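Local structure of intergenic-region protein (Escherichia coli CFT073, 2WJ9) at residues F78-R83 and L141-H146; S58-H63 and T72-V77; G102-P107 and Y161-Y166. The protein probably protects incoming foreign DNA by inhibiting host restriction enzymes. All blocks are in the same frame, centred on the assembly; numbering follows the deposited sequence. Where two conformers were deposited one is given.

Interaction 1: residues F78-R83 and L141-H146; sequences FGWMDR and LMTYSH. With SO4 (sulfate ion), chain H.
Trp80 carries nearly all of the contact between helices 73-84 and 132-151, whose short segments here approach to 9.6 Å between axes at 121°, with the Trp80 CA nearest that of Thr143. The indole leaves the helix with CG anti to the carbonyl carbon (chi1 -81°), and this sends the ring across to the second helix, one face toward Met142. Met142 CB lies over the five-membered ring; the rest of that side chain has two conformers, and in one of them its bent chain brings CE to 3.9 Å from Trp80 CZ3 and leaves SD higher above the six-membered ring. Thr143 OG1 reaches Trp80 CD1 at 3.2 Å, although its hydrogen bond goes to Ala139 O in its own helix. At the benzene edge, near the ring plane, Trp80 CZ2 meets His146 CD2 at 4.2 Å. One turn further on, the Arg83 chain, extended from CG to NE, lays NH1 3.3 Å above the opposite face of the Trp80 indole, while NH2 donates to sulfate O2 (2.9 Å, 140°). His146 turns a ring face toward sulfate O1. This is helix-helix packing with CB over the indole, supplemented in that one conformer by a Met-aromatic contact, beside a sulfate, probably from the crystallisation liquor, that Arg76 also bonds.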
loop_
_atom_site.group_PDB
_atom_site.type_symbol
_atom_site.label_atom_id
_atom_site.label_comp_id
_atom_site.label_asym_id
_atom_site.label_seq_id
_atom_site.Cartn_x
_atom_site.Cartn_y
_atom_site.Cartn_z
ATOM N N PHE B 78 -20.802 -5.818 -3.924
ATOM C CA PHE B 78 -21.801 -6.837 -4.283
ATOM C C PHE B 78 -21.887 -7.012 -5.808
ATOM O O PHE B 78 -22.079 -8.126 -6.298
ATOM C CB PHE B 78 -23.183 -6.504 -3.694
ATOM C CG PHE B 78 -23.295 -6.737 -2.196
ATOM C CD1 PHE B 78 -22.868 -7.933 -1.623
ATOM C CD2 PHE B 78 -23.879 -5.783 -1.369
ATOM C CE1 PHE B 78 -22.997 -8.156 -0.246
ATOM C CE2 PHE B 78 -24.010 -5.998 0.007
ATOM C CZ PHE B 78 -23.563 -7.177 0.571
ATOM N N GLY B 79 -21.738 -5.911 -6.545
ATOM C CA GLY B 79 -21.703 -5.950 -8.010
ATOM C C GLY B 79 -20.547 -6.794 -8.517
ATOM O O GLY B 79 -20.734 -7.655 -9.366
ATOM N N TRP B 80 -19.346 -6.551 -7.995
ATOM C CA TRP B 80 -18.189 -7.380 -8.366
ATOM C C TRP B 80 -18.400 -8.855 -7.982
ATOM O O TRP B 80 -18.065 -9.752 -8.752
ATOM C CB TRP B 80 -16.879 -6.837 -7.775
ATOM C CG TRP B 80 -16.299 -5.711 -8.576
ATOM C CD1 TRP B 80 -16.286 -4.391 -8.245
ATOM C CD2 TRP B 80 -15.682 -5.805 -9.870
ATOM N NE1 TRP B 80 -15.681 -3.656 -9.240
ATOM C CE2 TRP B 80 -15.304 -4.499 -10.249
ATOM C CE3 TRP B 80 -15.394 -6.869 -10.731
ATOM C CZ2 TRP B 80 -14.654 -4.225 -11.456
ATOM C CZ3 TRP B 80 -14.762 -6.593 -11.950
ATOM C CH2 TRP B 80 -14.394 -5.283 -12.291
ATOM N N MET B 81 -18.979 -9.099 -6.809
ATOM C CA MET B 81 -19.200 -10.468 -6.336
ATOM C C MET B 81 -20.160 -11.209 -7.286
ATOM O O MET B 81 -19.956 -12.393 -7.599
ATOM C CB MET B 81 -19.718 -10.439 -4.891
ATOM C CG MET B 81 -19.656 -11.749 -4.131
ATOM S SD MET B 81 -18.019 -12.467 -3.970
ATOM C CE MET B 81 -18.146 -13.795 -5.165
ATOM N N ASP B 82 -21.184 -10.507 -7.770
ATOM C CA ASP B 82 -22.095 -11.073 -8.776
ATOM C C ASP B 82 -21.419 -11.361 -10.114
ATOM O O ASP B 82 -21.792 -12.316 -10.786
ATOM C CB ASP B 82 -23.282 -10.148 -9.050
ATOM C CG ASP B 82 -24.326 -10.179 -7.954
ATOM O OD1 ASP B 82 -24.312 -11.092 -7.102
ATOM O OD2 ASP B 82 -25.181 -9.279 -7.964
ATOM N N ARG B 83 -20.464 -10.525 -10.515
ATOM C CA ARG B 83 -19.710 -10.774 -11.753
ATOM C C ARG B 83 -18.808 -11.995 -11.613
ATOM O O ARG B 83 -18.686 -12.792 -12.544
ATOM C CB ARG B 83 -18.836 -9.581 -12.133
ATOM C CG ARG B 83 -19.567 -8.458 -12.805
ATOM C CD ARG B 83 -18.632 -7.285 -13.095
ATOM N NE ARG B 83 -19.426 -6.065 -13.190
ATOM C CZ ARG B 83 -19.441 -5.077 -12.301
ATOM N NH1 ARG B 83 -18.654 -5.091 -11.228
ATOM N NH2 ARG B 83 -20.250 -4.043 -12.508
ATOM N N LEU B 141 -10.939 -5.978 -3.161
ATOM C CA LEU B 141 -9.733 -5.551 -3.888
ATOM C C LEU B 141 -10.053 -4.975 -5.267
ATOM O O LEU B 141 -9.533 -3.921 -5.636
ATOM C CB LEU B 141 -8.722 -6.694 -4.003
ATOM C CG LEU B 141 -8.034 -7.069 -2.685
ATOM C CD1 LEU B 141 -7.283 -8.400 -2.812
ATOM C CD2 LEU B 141 -7.088 -5.928 -2.208
ATOM N N MET B 142 -10.895 -5.675 -6.026
ATOM C CA MET B 142 -11.303 -5.235 -7.365
ATOM C C MET B 142 -12.045 -3.902 -7.290
ATOM O O MET B 142 -11.824 -2.998 -8.109
ATOM C CB MET B 142 -12.216 -6.288 -8.008
ATOM C CG MET B 142 -11.558 -7.641 -8.226
ATOM S SD MET B 142 -10.206 -7.574 -9.414
ATOM C CE MET B 142 -11.076 -7.476 -10.980
ATOM N N THR B 143 -12.937 -3.789 -6.307
ATOM C CA THR B 143 -13.703 -2.553 -6.082
ATOM C C THR B 143 -12.774 -1.360 -5.798
ATOM O O THR B 143 -12.889 -0.312 -6.436
ATOM C CB THR B 143 -14.689 -2.711 -4.898
ATOM O OG1 THR B 143 -15.575 -3.805 -5.170
ATOM C CG2 THR B 143 -15.499 -1.418 -4.683
ATOM N N TYR B 144 -11.849 -1.536 -4.859
ATOM C CA TYR B 144 -10.960 -0.445 -4.433
ATOM C C TYR B 144 -10.010 0.010 -5.555
ATOM O O TYR B 144 -9.788 1.211 -5.758
ATOM C CB TYR B 144 -10.145 -0.832 -3.183
ATOM C CG TYR B 144 -10.921 -1.177 -1.906
ATOM C CD1 TYR B 144 -12.310 -1.009 -1.809
ATOM C CD2 TYR B 144 -10.238 -1.651 -0.765
ATOM C CE1 TYR B 144 -13.000 -1.331 -0.621
ATOM C CE2 TYR B 144 -10.920 -1.976 0.408
ATOM C CZ TYR B 144 -12.291 -1.822 0.475
ATOM O OH TYR B 144 -12.983 -2.139 1.621
ATOM N N SER B 145 -9.439 -0.947 -6.276
ATOM C CA SER B 145 -8.503 -0.629 -7.354
ATOM C C SER B 145 -9.204 0.108 -8.500
ATOM O O SER B 145 -8.694 1.104 -9.008
ATOM C CB SER B 145 -7.800 -1.894 -7.863
ATOM O OG SER B 145 -8.716 -2.938 -8.155
ATOM N N HIS B 146 -10.376 -0.384 -8.899
ATOM C CA HIS B 146 -11.172 0.269 -9.927
ATOM C C HIS B 146 -11.543 1.695 -9.516
ATOM O O HIS B 146 -11.376 2.642 -10.277
ATOM C CB HIS B 146 -12.426 -0.569 -10.227
ATOM C CG HIS B 146 -13.229 -0.078 -11.390
ATOM N ND1 HIS B 146 -14.167 0.928 -11.280
ATOM C CD2 HIS B 146 -13.270 -0.490 -12.681
ATOM C CE1 HIS B 146 -14.728 1.130 -12.458
ATOM N NE2 HIS B 146 -14.203 0.283 -13.325
HETATM S S SO4 H . -18.772 -0.604 -11.429
HETATM O O1 SO4 H . -17.634 -1.411 -11.877
HETATM O O2 SO4 H . -20.017 -1.293 -11.761
HETATM O O3 SO4 H . -18.598 -0.453 -9.973
HETATM O O4 SO4 H . -18.758 0.686 -12.134
#

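Interaction 2: residues S58-H63 and T72-V77; sequences SFWPQH and TLEPRV. With SO4 (sulfate ion), chain H.
Trp60 and Leu73 bring the two backbones closest, with CA atoms 8.3 Å apart, so the side chains have to span the gap. The arrangement is a helix-loop-helix, in which helices 59-64 and 73-84 follow each other in the chain and pack through one large aromatic residue. The Trp60 indole reaches across and divides its two ends between different chemistries. Its benzene end is apolar: CZ3 rests 3.8 Å from Leu73 CB, and Leu73 CD1 follows a little further off. Its pyrrole end is polar, NE1 donating to Glu74 OE2 at 3.0 Å with an N-H...acceptor angle of 147°. Glu74 attains this position because CG stands anti to the backbone N and the chain beyond runs extended, carrying the carboxylate to the NE1 edge of the indole. OE2 is met on its anti side, and it lies 22° out of the indole plane, so the bond is bent rather than straight. Glu74 N lies over the rim of one indole face, and Phe59 CD2 is 3.6 Å above the centre of the other. Met105 of strand 103-107 packs on both Trp60 and Glu74. Beyond this pair, Arg76 is steadied by its NE, which donates to Thr72 OG1 at 2.8 Å, and its NH1 points at the sulfate, bonding O3 at 3.1 Å and 157°.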
loop_
_atom_site.group_PDB
_atom_site.type_symbol
_atom_site.label_atom_id
_atom_site.label_comp_id
_atom_site.label_asym_id
_atom_site.label_seq_id
_atom_site.Cartn_x
_atom_site.Cartn_y
_atom_site.Cartn_z
ATOM N N SER B 58 -21.974 3.383 11.148
ATOM C CA SER B 58 -20.940 4.424 10.988
ATOM C C SER B 58 -19.710 4.002 10.162
ATOM O O SER B 58 -18.859 4.835 9.836
ATOM C CB SER B 58 -20.491 4.907 12.368
ATOM O OG SER B 58 -21.562 5.532 13.050
ATOM N N PHE B 59 -19.636 2.725 9.802
ATOM C CA PHE B 59 -18.443 2.138 9.162
ATOM C C PHE B 59 -17.968 2.870 7.904
ATOM O O PHE B 59 -16.803 3.260 7.814
ATOM C CB PHE B 59 -18.721 0.655 8.856
ATOM C CG PHE B 59 -17.606 -0.057 8.137
ATOM C CD1 PHE B 59 -16.505 -0.552 8.831
ATOM C CD2 PHE B 59 -17.672 -0.266 6.763
ATOM C CE1 PHE B 59 -15.485 -1.227 8.165
ATOM C CE2 PHE B 59 -16.663 -0.940 6.091
ATOM C CZ PHE B 59 -15.571 -1.423 6.779
ATOM N N TRP B 60 -18.866 3.038 6.932
ATOM C CA TRP B 60 -18.477 3.587 5.636
ATOM C C TRP B 60 -18.010 5.053 5.702
ATOM O O TRP B 60 -16.932 5.353 5.190
ATOM C CB TRP B 60 -19.553 3.329 4.572
ATOM C CG TRP B 60 -19.658 1.851 4.205
ATOM C CD1 TRP B 60 -20.651 0.983 4.556
ATOM C CD2 TRP B 60 -18.715 1.090 3.439
ATOM N NE1 TRP B 60 -20.394 -0.270 4.039
ATOM C CE2 TRP B 60 -19.213 -0.231 3.348
ATOM C CE3 TRP B 60 -17.513 1.400 2.802
ATOM C CZ2 TRP B 60 -18.532 -1.243 2.661
ATOM C CZ3 TRP B 60 -16.835 0.397 2.117
ATOM C CH2 TRP B 60 -17.345 -0.914 2.064
ATOM N N PRO B 61 -18.802 5.965 6.324
ATOM C CA PRO B 61 -18.275 7.334 6.425
ATOM C C PRO B 61 -17.029 7.444 7.325
ATOM O O PRO B 61 -16.121 8.223 7.011
ATOM C CB PRO B 61 -19.457 8.135 6.983
ATOM C CG PRO B 61 -20.305 7.141 7.690
ATOM C CD PRO B 61 -20.152 5.855 6.909
ATOM N N GLN B 62 -16.970 6.649 8.392
ATOM C CA GLN B 62 -15.835 6.692 9.327
ATOM C C GLN B 62 -14.507 6.333 8.648
ATOM O O GLN B 62 -13.494 7.004 8.876
ATOM C CB GLN B 62 -16.092 5.782 10.538
ATOM C CG GLN B 62 -14.942 5.663 11.532
ATOM C CD GLN B 62 -15.358 4.991 12.846
ATOM O OE1 GLN B 62 -16.486 5.160 13.315
ATOM N NE2 GLN B 62 -14.446 4.217 13.434
ATOM N N HIS B 63 -14.527 5.293 7.808
ATOM C CA HIS B 63 -13.301 4.773 7.168
ATOM C C HIS B 63 -13.090 5.212 5.710
ATOM O O HIS B 63 -11.964 5.152 5.211
ATOM C CB HIS B 63 -13.253 3.239 7.259
ATOM C CG HIS B 63 -13.167 2.718 8.662
ATOM N ND1 HIS B 63 -11.971 2.591 9.338
ATOM C CD2 HIS B 63 -14.129 2.309 9.524
ATOM C CE1 HIS B 63 -12.202 2.120 10.552
ATOM N NE2 HIS B 63 -13.503 1.941 10.691
ATOM N N THR B 72 -21.589 4.441 -2.284
ATOM C CA THR B 72 -21.795 3.424 -3.331
ATOM C C THR B 72 -20.851 2.218 -3.229
ATOM O O THR B 72 -21.020 1.230 -3.962
ATOM C CB THR B 72 -21.630 4.022 -4.764
ATOM O OG1 THR B 72 -20.239 4.229 -5.056
ATOM C CG2 THR B 72 -22.397 5.322 -4.911
ATOM N N LEU B 73 -19.857 2.276 -2.353
ATOM C CA LEU B 73 -18.842 1.208 -2.309
ATOM C C LEU B 73 -19.458 -0.169 -1.976
ATOM O O LEU B 73 -19.117 -1.179 -2.614
ATOM C CB LEU B 73 -17.691 1.568 -1.356
ATOM C CG LEU B 73 -16.756 2.683 -1.848
ATOM C CD1 LEU B 73 -15.818 3.167 -0.724
ATOM C CD2 LEU B 73 -15.962 2.239 -3.067
ATOM N N GLU B 74 -20.353 -0.220 -0.988
ATOM C CA GLU B 74 -20.975 -1.495 -0.617
ATOM C C GLU B 74 -21.751 -2.127 -1.804
ATOM O O GLU B 74 -21.510 -3.286 -2.141
ATOM C CB GLU B 74 -21.813 -1.384 0.676
ATOM C CG GLU B 74 -22.622 -2.650 0.982
ATOM C CD GLU B 74 -23.131 -2.747 2.419
ATOM O OE1 GLU B 74 -24.236 -3.298 2.606
ATOM O OE2 GLU B 74 -22.449 -2.286 3.363
ATOM N N PRO B 75 -22.679 -1.382 -2.443
ATOM C CA PRO B 75 -23.253 -1.855 -3.715
ATOM C C PRO B 75 -22.237 -2.283 -4.792
ATOM O O PRO B 75 -22.490 -3.250 -5.532
ATOM C CB PRO B 75 -24.049 -0.641 -4.204
ATOM C CG PRO B 75 -24.423 0.067 -2.986
ATOM C CD PRO B 75 -23.323 -0.132 -1.998
ATOM N N ARG B 76 -21.126 -1.568 -4.913
ATOM C CA ARG B 76 -20.102 -1.920 -5.915
ATOM C C ARG B 76 -19.411 -3.263 -5.605
ATOM O O ARG B 76 -19.120 -4.039 -6.519
ATOM C CB ARG B 76 -19.069 -0.798 -6.082
ATOM C CG ARG B 76 -19.605 0.409 -6.846
ATOM C CD ARG B 76 -18.585 1.544 -6.937
ATOM N NE ARG B 76 -19.221 2.820 -7.231
ATOM C CZ ARG B 76 -19.711 3.182 -8.411
ATOM N NH1 ARG B 76 -19.671 2.358 -9.459
ATOM N NH2 ARG B 76 -20.269 4.379 -8.540
ATOM N N VAL B 77 -19.149 -3.523 -4.321
ATOM C CA VAL B 77 -18.575 -4.812 -3.891
ATOM C C VAL B 77 -19.522 -5.966 -4.255
ATOM O O VAL B 77 -19.102 -6.970 -4.837
ATOM C CB VAL B 77 -18.276 -4.857 -2.374
ATOM C CG1 VAL B 77 -17.808 -6.250 -1.963
ATOM C CG2 VAL B 77 -17.204 -3.809 -1.992
HETATM S S SO4 H . -18.772 -0.604 -11.429
HETATM O O1 SO4 H . -17.634 -1.411 -11.877
HETATM O O2 SO4 H . -20.017 -1.293 -11.761
HETATM O O3 SO4 H . -18.598 -0.453 -9.973
HETATM O O4 SO4 H . -18.758 0.686 -12.134
#

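Interaction 3: residues G102-P107 and Y161-Y166; sequences GAFMAP and YRLRDY
Arg162 O accepts ND2 of Asn100 and, weakly, the backbone N of Tyr166 (3.4 Å), while OD1 of the same asparagine takes Gly102 N, which packs on Arg162 CD at 3.8 Å. One amide therefore ties the start of the strand to the helix. With no side chain on Gly102 between them, the two backbones come within 5.2 Å at the CA atoms of Gly102 and Arg162. The Arg162 chain runs extended past the glycine, and its NH1 bonds Ser35 O. Strand 103-107 is, within this chain, an outermost strand of a three-stranded antiparallel sheet, and helix 154-168 packs on one face of it, an alpha+beta arrangement. The same helix lies at the dimer interface, where Arg164 and Asp165 form reciprocal salt bridges with Asp165 and Arg164 of the second subunit. Phe104 carries most of the strand's side-chain contact with the helix. Its CG lies between the backbone N and the carbonyl carbon (chi1 68°), which turns the ring toward the helix. There Leu163 CD1 lies 3.7 Å from Phe104 CD2. At the far end, Phe104 CZ is 3.9 Å from Tyr166 CE2; the two rings are oblique, their centroids 5.6 Å apart and their planes at 33°.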
loop_
_atom_site.group_PDB
_atom_site.type_symbol
_atom_site.label_atom_id
_atom_site.label_comp_id
_atom_site.label_asym_id
_atom_site.label_seq_id
_atom_site.Cartn_x
_atom_site.Cartn_y
_atom_site.Cartn_z
ATOM N N GLY B 102 -6.641 -0.554 7.351
ATOM C CA GLY B 102 -7.526 -1.024 6.286
ATOM C C GLY B 102 -8.898 -1.416 6.789
ATOM O O GLY B 102 -9.162 -1.432 7.992
ATOM N N ALA B 103 -9.790 -1.729 5.859
ATOM C CA ALA B 103 -11.147 -2.147 6.207
ATOM C C ALA B 103 -11.772 -2.837 4.994
ATOM O O ALA B 103 -11.418 -2.532 3.844
ATOM C CB ALA B 103 -11.992 -0.937 6.651
ATOM N N PHE B 104 -12.685 -3.768 5.250
ATOM C CA PHE B 104 -13.338 -4.521 4.170
ATOM C C PHE B 104 -14.649 -5.182 4.621
ATOM O O PHE B 104 -15.070 -5.060 5.771
ATOM C CB PHE B 104 -12.365 -5.547 3.564
ATOM C CG PHE B 104 -11.990 -6.672 4.489
ATOM C CD1 PHE B 104 -12.609 -7.905 4.389
ATOM C CD2 PHE B 104 -11.001 -6.504 5.453
ATOM C CE1 PHE B 104 -12.260 -8.958 5.227
ATOM C CE2 PHE B 104 -10.646 -7.556 6.299
ATOM C CZ PHE B 104 -11.270 -8.778 6.186
ATOM N N MET B 105 -15.323 -5.854 3.699
ATOM C CA MET B 105 -16.518 -6.623 4.039
ATOM C C MET B 105 -16.420 -8.011 3.428
ATOM O O MET B 105 -15.896 -8.168 2.327
ATOM C CB MET B 105 -17.797 -5.914 3.566
ATOM C CG MET B 105 -17.954 -5.797 2.059
ATOM S SD MET B 105 -19.395 -4.828 1.525
ATOM C CE MET B 105 -20.638 -5.425 2.641
ATOM N N ALA B 106 -16.911 -9.009 4.153
ATOM C CA ALA B 106 -16.869 -10.400 3.686
ATOM C C ALA B 106 -17.823 -11.274 4.489
ATOM O O ALA B 106 -18.268 -10.885 5.566
ATOM C CB ALA B 106 -15.439 -10.941 3.819
ATOM N N PRO B 107 -18.151 -12.463 3.968
ATOM C CA PRO B 107 -18.668 -13.491 4.873
ATOM C C PRO B 107 -17.624 -13.938 5.916
ATOM O O PRO B 107 -16.419 -13.706 5.753
ATOM C CB PRO B 107 -19.031 -14.652 3.933
ATOM C CG PRO B 107 -19.121 -14.037 2.566
ATOM C CD PRO B 107 -18.131 -12.913 2.569
ATOM N N TYR B 161 -3.922 -0.769 -1.093
ATOM C CA TYR B 161 -2.619 -1.290 -0.639
ATOM C C TYR B 161 -2.743 -2.006 0.728
ATOM O O TYR B 161 -2.126 -3.041 0.961
ATOM C CB TYR B 161 -1.549 -0.176 -0.589
ATOM C CG TYR B 161 -0.925 0.177 -1.935
ATOM C CD1 TYR B 161 -1.107 1.429 -2.501
ATOM C CD2 TYR B 161 -0.127 -0.738 -2.630
ATOM C CE1 TYR B 161 -0.542 1.759 -3.732
ATOM C CE2 TYR B 161 0.444 -0.409 -3.862
ATOM C CZ TYR B 161 0.223 0.837 -4.406
ATOM O OH TYR B 161 0.773 1.186 -5.621
ATOM N N ARG B 162 -3.567 -1.470 1.615
ATOM C CA ARG B 162 -3.710 -2.042 2.961
ATOM C C ARG B 162 -4.397 -3.416 2.946
ATOM O O ARG B 162 -3.943 -4.354 3.603
ATOM C CB ARG B 162 -4.414 -1.054 3.892
ATOM C CG ARG B 162 -3.478 0.083 4.305
ATOM C CD ARG B 162 -4.173 1.187 5.061
ATOM N NE ARG B 162 -3.197 2.142 5.584
ATOM C CZ ARG B 162 -3.497 3.296 6.167
ATOM N NH1 ARG B 162 -4.762 3.679 6.303
ATOM N NH2 ARG B 162 -2.514 4.069 6.616
ATOM N N LEU B 163 -5.472 -3.533 2.180
ATOM C CA LEU B 163 -6.139 -4.834 1.992
ATOM C C LEU B 163 -5.283 -5.823 1.187
ATOM O O LEU B 163 -5.275 -7.027 1.483
ATOM C CB LEU B 163 -7.516 -4.652 1.344
ATOM C CG LEU B 163 -8.385 -5.910 1.191
ATOM C CD1 LEU B 163 -8.710 -6.535 2.551
ATOM C CD2 LEU B 163 -9.664 -5.571 0.405
ATOM N N ARG B 164 -4.580 -5.328 0.166
ATOM C CA ARG B 164 -3.648 -6.149 -0.605
ATOM C C ARG B 164 -2.616 -6.822 0.305
ATOM O O ARG B 164 -2.322 -7.994 0.137
ATOM C CB ARG B 164 -2.962 -5.320 -1.711
ATOM C CG ARG B 164 -1.880 -6.036 -2.538
ATOM C CD ARG B 164 -1.374 -5.070 -3.626
ATOM N NE ARG B 164 -0.217 -5.517 -4.404
ATOM C CZ ARG B 164 1.042 -5.100 -4.255
ATOM N NH1 ARG B 164 1.378 -4.227 -3.310
ATOM N NH2 ARG B 164 1.983 -5.569 -5.064
ATOM N N ASP B 165 -2.081 -6.085 1.285
ATOM C CA ASP B 165 -1.121 -6.679 2.236
ATOM C C ASP B 165 -1.733 -7.823 3.058
ATOM O O ASP B 165 -1.088 -8.846 3.269
ATOM C CB ASP B 165 -0.559 -5.623 3.199
ATOM C CG ASP B 165 0.593 -4.829 2.613
ATOM O OD1 ASP B 165 0.971 -5.038 1.434
ATOM O OD2 ASP B 165 1.143 -3.987 3.362
ATOM N N TYR B 166 -2.967 -7.641 3.516
ATOM C CA TYR B 166 -3.705 -8.705 4.207
ATOM C C TYR B 166 -3.886 -9.940 3.307
ATOM O O TYR B 166 -3.722 -11.085 3.770
ATOM C CB TYR B 166 -5.059 -8.180 4.692
ATOM C CG TYR B 166 -5.856 -9.161 5.525
ATOM C CD1 TYR B 166 -5.388 -9.604 6.758
ATOM C CD2 TYR B 166 -7.094 -9.627 5.096
ATOM C CE1 TYR B 166 -6.121 -10.491 7.527
ATOM C CE2 TYR B 166 -7.827 -10.516 5.856
ATOM C CZ TYR B 166 -7.341 -10.945 7.075
ATOM O OH TYR B 166 -8.066 -11.834 7.847
#

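The three contacts show chemistry changing with depth. Interaction 3, close to the centre of the chain, is buried and largely apolar, whereas interactions 1 and 2 are only partly buried, and each relies on a tryptophan with polar groups nearby. Both of these use helix 73-84: interaction 2 takes its earlier turns and interaction 1 its later ones, and Arg76 and Arg83 hold the same sulfate between them. Helix 132-151 lies between helix 73-84 and helix 154-168: Thr143 touches Val77 and Leu73, while Tyr144 OH probably bonds Ala103 O, 2.7 Å away, and Leu141 packs on Leu163. Interaction 2 also touches the strand of interaction 3, through Phe59 on Ala103.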